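PDB 6V3Q: metallo-beta-lactamase FIM-1 from Pseudomonas aeruginosa, which probably hydrolyses beta-lactam antibiotics to substituted beta-amino acids with the help of zinc, as a class B enzyme of the metallo-beta-lactamase superfamily. Local coordinates for residues Leu49-Ile63 with Lys86-Ile98. Numbering follows the deposited sequence.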
loop_
_atom_site.group_PDB
_atom_site.type_symbol
_atom_site.label_atom_id
_atom_site.label_comp_id
_atom_site.label_asym_id
_atom_site.label_seq_id
_atom_site.Cartn_x
_atom_site.Cartn_y
_atom_site.Cartn_z
ATOM N N LEU A 49 -20.044 0.611 16.944
ATOM C CA LEU A 49 -18.850 0.695 16.113
ATOM C C LEU A 49 -17.799 -0.270 16.645
ATOM O O LEU A 49 -17.458 -0.235 17.832
ATOM C CB LEU A 49 -18.299 2.120 16.084
ATOM C CG LEU A 49 -16.981 2.306 15.327
ATOM C CD1 LEU A 49 -17.151 1.986 13.849
ATOM C CD2 LEU A 49 -16.426 3.713 15.512
ATOM N N VAL A 50 -17.298 -1.131 15.773
ATOM C CA VAL A 50 -16.170 -1.995 16.088
ATOM C C VAL A 50 -14.964 -1.429 15.355
ATOM O O VAL A 50 -14.923 -1.436 14.119
ATOM C CB VAL A 50 -16.445 -3.451 15.693
ATOM C CG1 VAL A 50 -15.270 -4.337 16.067
ATOM C CG2 VAL A 50 -17.722 -3.944 16.356
ATOM N N ASP A 51 -14.005 -0.904 16.121
ATOM C CA ASP A 51 -12.761 -0.340 15.606
ATOM C C ASP A 51 -12.956 0.976 14.861
ATOM O O ASP A 51 -13.928 1.153 14.117
ATOM C CB ASP A 51 -12.048 -1.346 14.703
ATOM C CG ASP A 51 -11.430 -2.483 15.484
ATOM O OD1 ASP A 51 -11.173 -2.299 16.690
ATOM O OD2 ASP A 51 -11.186 -3.551 14.891
ATOM N N THR A 52 -12.021 1.901 15.058
ATOM C CA THR A 52 -12.034 3.194 14.392
ATOM C C THR A 52 -11.355 3.079 13.030
ATOM O O THR A 52 -10.991 1.989 12.582
ATOM C CB THR A 52 -11.332 4.242 15.250
ATOM O OG1 THR A 52 -9.924 3.982 15.244
ATOM C CG2 THR A 52 -11.826 4.184 16.676
ATOM N N ALA A 53 -11.190 4.209 12.354
ATOM C CA ALA A 53 -10.352 4.281 11.170
ATOM C C ALA A 53 -8.917 4.566 11.611
ATOM O O ALA A 53 -8.563 4.410 12.781
ATOM C CB ALA A 53 -10.893 5.329 10.204
ATOM N N TRP A 54 -8.074 5.011 10.679
ATOM C CA TRP A 54 -6.669 5.229 11.013
ATOM C C TRP A 54 -6.465 6.488 11.849
ATOM O O TRP A 54 -5.574 6.517 12.707
ATOM C CB TRP A 54 -5.830 5.299 9.738
ATOM C CG TRP A 54 -5.730 3.990 9.013
ATOM C CD1 TRP A 54 -6.543 3.546 8.012
ATOM C CD2 TRP A 54 -4.760 2.955 9.230
ATOM N NE1 TRP A 54 -6.143 2.301 7.593
ATOM C CE2 TRP A 54 -5.050 1.915 8.323
ATOM C CE3 TRP A 54 -3.677 2.806 10.101
ATOM C CZ2 TRP A 54 -4.295 0.743 8.264
ATOM C CZ3 TRP A 54 -2.929 1.640 10.041
ATOM C CH2 TRP A 54 -3.241 0.626 9.128
ATOM N N ASP A 55 -7.262 7.532 11.620
ATOM C CA ASP A 55 -7.078 8.801 12.314
ATOM C C ASP A 55 -8.440 9.388 12.663
ATOM O O ASP A 55 -9.488 8.815 12.348
ATOM C CB ASP A 55 -6.241 9.776 11.472
ATOM C CG ASP A 55 -6.842 10.040 10.099
ATOM O OD1 ASP A 55 -8.018 9.691 9.871
ATOM O OD2 ASP A 55 -6.133 10.597 9.238
ATOM N N ASP A 56 -8.417 10.554 13.311
ATOM C CA ASP A 56 -9.659 11.214 13.708
ATOM C C ASP A 56 -10.537 11.602 12.524
ATOM O O ASP A 56 -11.728 11.249 12.532
ATOM C CB ASP A 56 -9.340 12.434 14.582
ATOM C CG ASP A 56 -8.868 12.052 15.972
ATOM O OD1 ASP A 56 -9.329 11.019 16.502
ATOM O OD2 ASP A 56 -8.042 12.796 16.544
ATOM N N PRO A 57 -10.048 12.309 11.495
ATOM C CA PRO A 57 -10.964 12.743 10.425
ATOM C C PRO A 57 -11.595 11.598 9.652
ATOM O O PRO A 57 -12.735 11.734 9.191
ATOM C CB PRO A 57 -10.067 13.605 9.524
ATOM C CG PRO A 57 -8.693 13.118 9.785
ATOM C CD PRO A 57 -8.671 12.776 11.242
ATOM N N GLN A 58 -10.889 10.476 9.487
ATOM C CA GLN A 58 -11.496 9.318 8.837
ATOM C C GLN A 58 -12.529 8.659 9.744
ATOM O O GLN A 58 -13.572 8.196 9.269
ATOM C CB GLN A 58 -10.418 8.314 8.427
ATOM C CG GLN A 58 -9.859 8.511 7.021
ATOM C CD GLN A 58 -8.832 7.454 6.644
ATOM O OE1 GLN A 58 -8.082 6.972 7.493
ATOM N NE2 GLN A 58 -8.794 7.092 5.365
ATOM N N THR A 59 -12.256 8.606 11.052
ATOM C CA THR A 59 -13.271 8.151 11.996
ATOM C C THR A 59 -14.449 9.116 12.037
ATOM O O THR A 59 -15.597 8.689 12.221
ATOM C CB THR A 59 -12.662 7.982 13.392
ATOM O OG1 THR A 59 -11.575 7.049 13.333
ATOM C CG2 THR A 59 -13.700 7.463 14.378
ATOM N N ALA A 60 -14.190 10.414 11.852
ATOM C CA ALA A 60 -15.279 11.384 11.795
ATOM C C ALA A 60 -16.200 11.117 10.613
ATOM O O ALA A 60 -17.406 11.376 10.694
ATOM C CB ALA A 60 -14.716 12.804 11.724
ATOM N N GLN A 61 -15.652 10.600 9.509
ATOM C CA GLN A 61 -16.490 10.199 8.384
ATOM C C GLN A 61 -17.459 9.097 8.790
ATOM O O GLN A 61 -18.634 9.121 8.409
ATOM C CB GLN A 61 -15.619 9.731 7.217
ATOM C CG GLN A 61 -14.846 10.837 6.521
ATOM C CD GLN A 61 -13.893 10.297 5.476
ATOM O OE1 GLN A 61 -14.279 9.506 4.615
ATOM N NE2 GLN A 61 -12.637 10.717 5.551
ATOM N N ILE A 62 -16.979 8.120 9.563
ATOM C CA ILE A 62 -17.828 7.009 9.982
ATOM C C ILE A 62 -18.967 7.512 10.857
ATOM O O ILE A 62 -20.122 7.097 10.702
ATOM C CB ILE A 62 -16.986 5.941 10.705
ATOM C CG1 ILE A 62 -15.870 5.426 9.792
ATOM C CG2 ILE A 62 -17.867 4.795 11.180
ATOM C CD1 ILE A 62 -14.904 4.493 10.481
ATOM N N ILE A 63 -18.658 8.416 11.791
ATOM C CA ILE A 63 -19.688 9.008 12.642
ATOM C C ILE A 63 -20.731 9.720 11.791
ATOM O O ILE A 63 -21.941 9.541 11.975
ATOM C CB ILE A 63 -19.050 9.968 13.661
ATOM C CG1 ILE A 63 -18.183 9.203 14.662
ATOM C CG2 ILE A 63 -20.119 10.794 14.365
ATOM C CD1 ILE A 63 -17.334 10.102 15.528
ATOM N N LYS A 86 -6.894 0.482 14.899
ATOM C CA LYS A 86 -8.064 0.135 15.693
ATOM C C LYS A 86 -8.486 1.225 16.661
ATOM O O LYS A 86 -9.684 1.402 16.884
ATOM C CB LYS A 86 -7.808 -1.152 16.488
ATOM C CG LYS A 86 -7.402 -2.320 15.629
ATOM C CD LYS A 86 -8.257 -2.383 14.381
ATOM C CE LYS A 86 -7.872 -3.560 13.526
ATOM N NZ LYS A 86 -8.664 -3.634 12.268
ATOM N N MET A 87 -7.535 1.957 17.243
ATOM C CA MET A 87 -7.841 3.011 18.203
ATOM C C MET A 87 -7.326 4.372 17.748
ATOM O O MET A 87 -7.169 5.276 18.573
ATOM C CB MET A 87 -7.270 2.664 19.579
ATOM C CG MET A 87 -7.805 1.368 20.161
ATOM S SD MET A 87 -7.277 1.093 21.863
ATOM C CE MET A 87 -8.113 2.435 22.702
ATOM N N GLY A 88 -7.059 4.535 16.451
ATOM C CA GLY A 88 -6.495 5.785 15.968
ATOM C C GLY A 88 -7.422 6.974 16.114
ATOM O O GLY A 88 -6.957 8.113 16.229
ATOM N N GLY A 89 -8.732 6.736 16.114
ATOM C CA GLY A 89 -9.689 7.823 16.183
ATOM C C GLY A 89 -10.574 7.778 17.412
ATOM O O GLY A 89 -11.739 8.184 17.360
ATOM N N VAL A 90 -10.025 7.286 18.525
ATOM C CA VAL A 90 -10.800 7.180 19.760
ATOM C C VAL A 90 -11.202 8.561 20.262
ATOM O O VAL A 90 -12.326 8.761 20.739
ATOM C CB VAL A 90 -10.001 6.400 20.823
ATOM C CG1 VAL A 90 -10.632 6.560 22.197
ATOM C CG2 VAL A 90 -9.928 4.937 20.450
ATOM N N ALA A 91 -10.296 9.536 20.151
ATOM C CA ALA A 91 -10.581 10.879 20.647
ATOM C C ALA A 91 -11.789 11.489 19.945
ATOM O O ALA A 91 -12.603 12.173 20.577
ATOM C CB ALA A 91 -9.353 11.773 20.477
ATOM N N ALA A 92 -11.924 11.253 18.637
ATOM C CA ALA A 92 -13.072 11.783 17.908
ATOM C C ALA A 92 -14.379 11.180 18.407
ATOM O O ALA A 92 -15.418 11.850 18.392
ATOM C CB ALA A 92 -12.905 11.534 16.410
ATOM N N LEU A 93 -14.346 9.927 18.861
ATOM C CA LEU A 93 -15.546 9.303 19.407
ATOM C C LEU A 93 -15.891 9.884 20.774
ATOM O O LEU A 93 -17.042 10.257 21.030
ATOM C CB LEU A 93 -15.353 7.789 19.493
ATOM C CG LEU A 93 -15.054 7.070 18.175
ATOM C CD1 LEU A 93 -14.615 5.638 18.432
ATOM C CD2 LEU A 93 -16.265 7.093 17.265
ATOM N N ARG A 94 -14.900 9.981 21.665
ATOM C CA ARG A 94 -15.154 10.496 23.006
ATOM C C ARG A 94 -15.540 11.971 22.981
ATOM O O ARG A 94 -16.246 12.441 23.882
ATOM C CB ARG A 94 -13.929 10.270 23.891
ATOM C CG ARG A 94 -13.520 8.807 23.992
ATOM C CD ARG A 94 -12.371 8.606 24.969
ATOM N NE ARG A 94 -12.764 8.880 26.348
ATOM C CZ ARG A 94 -11.978 8.686 27.402
ATOM N NH1 ARG A 94 -10.749 8.214 27.238
ATOM N NH2 ARG A 94 -12.422 8.961 28.622
ATOM N N GLN A 95 -15.089 12.713 21.967
ATOM C CA GLN A 95 -15.556 14.084 21.788
ATOM C C GLN A 95 -17.046 14.120 21.481
ATOM O O GLN A 95 -17.770 14.994 21.973
ATOM C CB GLN A 95 -14.761 14.765 20.671
ATOM C CG GLN A 95 -15.528 15.850 19.925
ATOM C CD GLN A 95 -14.733 16.451 18.784
ATOM O OE1 GLN A 95 -13.849 15.807 18.217
ATOM N NE2 GLN A 95 -15.041 17.695 18.444
ATOM N N GLN A 96 -17.523 13.173 20.676
ATOM C CA GLN A 96 -18.923 13.090 20.283
ATOM C C GLN A 96 -19.801 12.420 21.334
ATOM O O GLN A 96 -20.992 12.212 21.080
ATOM C CB GLN A 96 -19.047 12.342 18.952
ATOM C CG GLN A 96 -18.540 13.123 17.750
ATOM C CD GLN A 96 -19.515 14.192 17.300
ATOM O OE1 GLN A 96 -20.554 13.891 16.712
ATOM N NE2 GLN A 96 -19.184 15.449 17.570
ATOM N N GLY A 97 -19.247 12.071 22.493
ATOM C CA GLY A 97 -20.033 11.456 23.543
ATOM C C GLY A 97 -20.293 9.978 23.371
ATOM O O GLY A 97 -21.188 9.438 24.029
ATOM N N ILE A 98 -19.541 9.303 22.502
ATOM C CA ILE A 98 -19.721 7.870 22.320
ATOM C C ILE A 98 -19.211 7.141 23.556
ATOM O O ILE A 98 -18.193 7.522 24.150
ATOM C CB ILE A 98 -18.991 7.391 21.052
ATOM C CG1 ILE A 98 -19.213 8.366 19.895
ATOM C CG2 ILE A 98 -19.461 6.001 20.660
ATOM C CD1 ILE A 98 -20.645 8.510 19.489
#
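In the alpha-beta/beta-alpha fold of the metallo-beta-lactamases, the loop between strand 46-50 and helix 56-68 packs on the end of helix 84-87 and the Met87-Val90 turn, which follow the zinc-binding histidines His81 and His83; here Thr52 meets Lys86 and Gly89. Thr52 N gives an almost straight hydrogen bond (175°) to Lys86 O, 3.0 Å away. With chi1 at 71°, Thr52 OG1 lies between its own N and carbonyl carbon; there it accepts from Gly89 N at 3.1 Å and donates to Ala53 O. The backbones come close at the two glycines: Gly88 CA makes a CA-H...O contact with Trp54 O at 3.5 Å, and Gly89 CA lies 3.5 Å from Thr59 OG1. Asp56 OD1 takes a weak, bent bond from Ala92 N (3.4 Å) in the first turn of helix 90-95. Beyond it, Leu93 CD2 packs against Ile63 CD1 at 3.6 Å and Leu49 CD2 at 3.8 Å. Lys86, bent at chi2, runs past the Asp51 carboxylate in a long salt bridge, while its NZ hydrogen-bonds Ser205 and Asp51 OD1 accepts from Thr80 N. The axes of segments 56-63 and 90-95 cross at -46°, with Leu49 and Leu93 lying against strand 74-78.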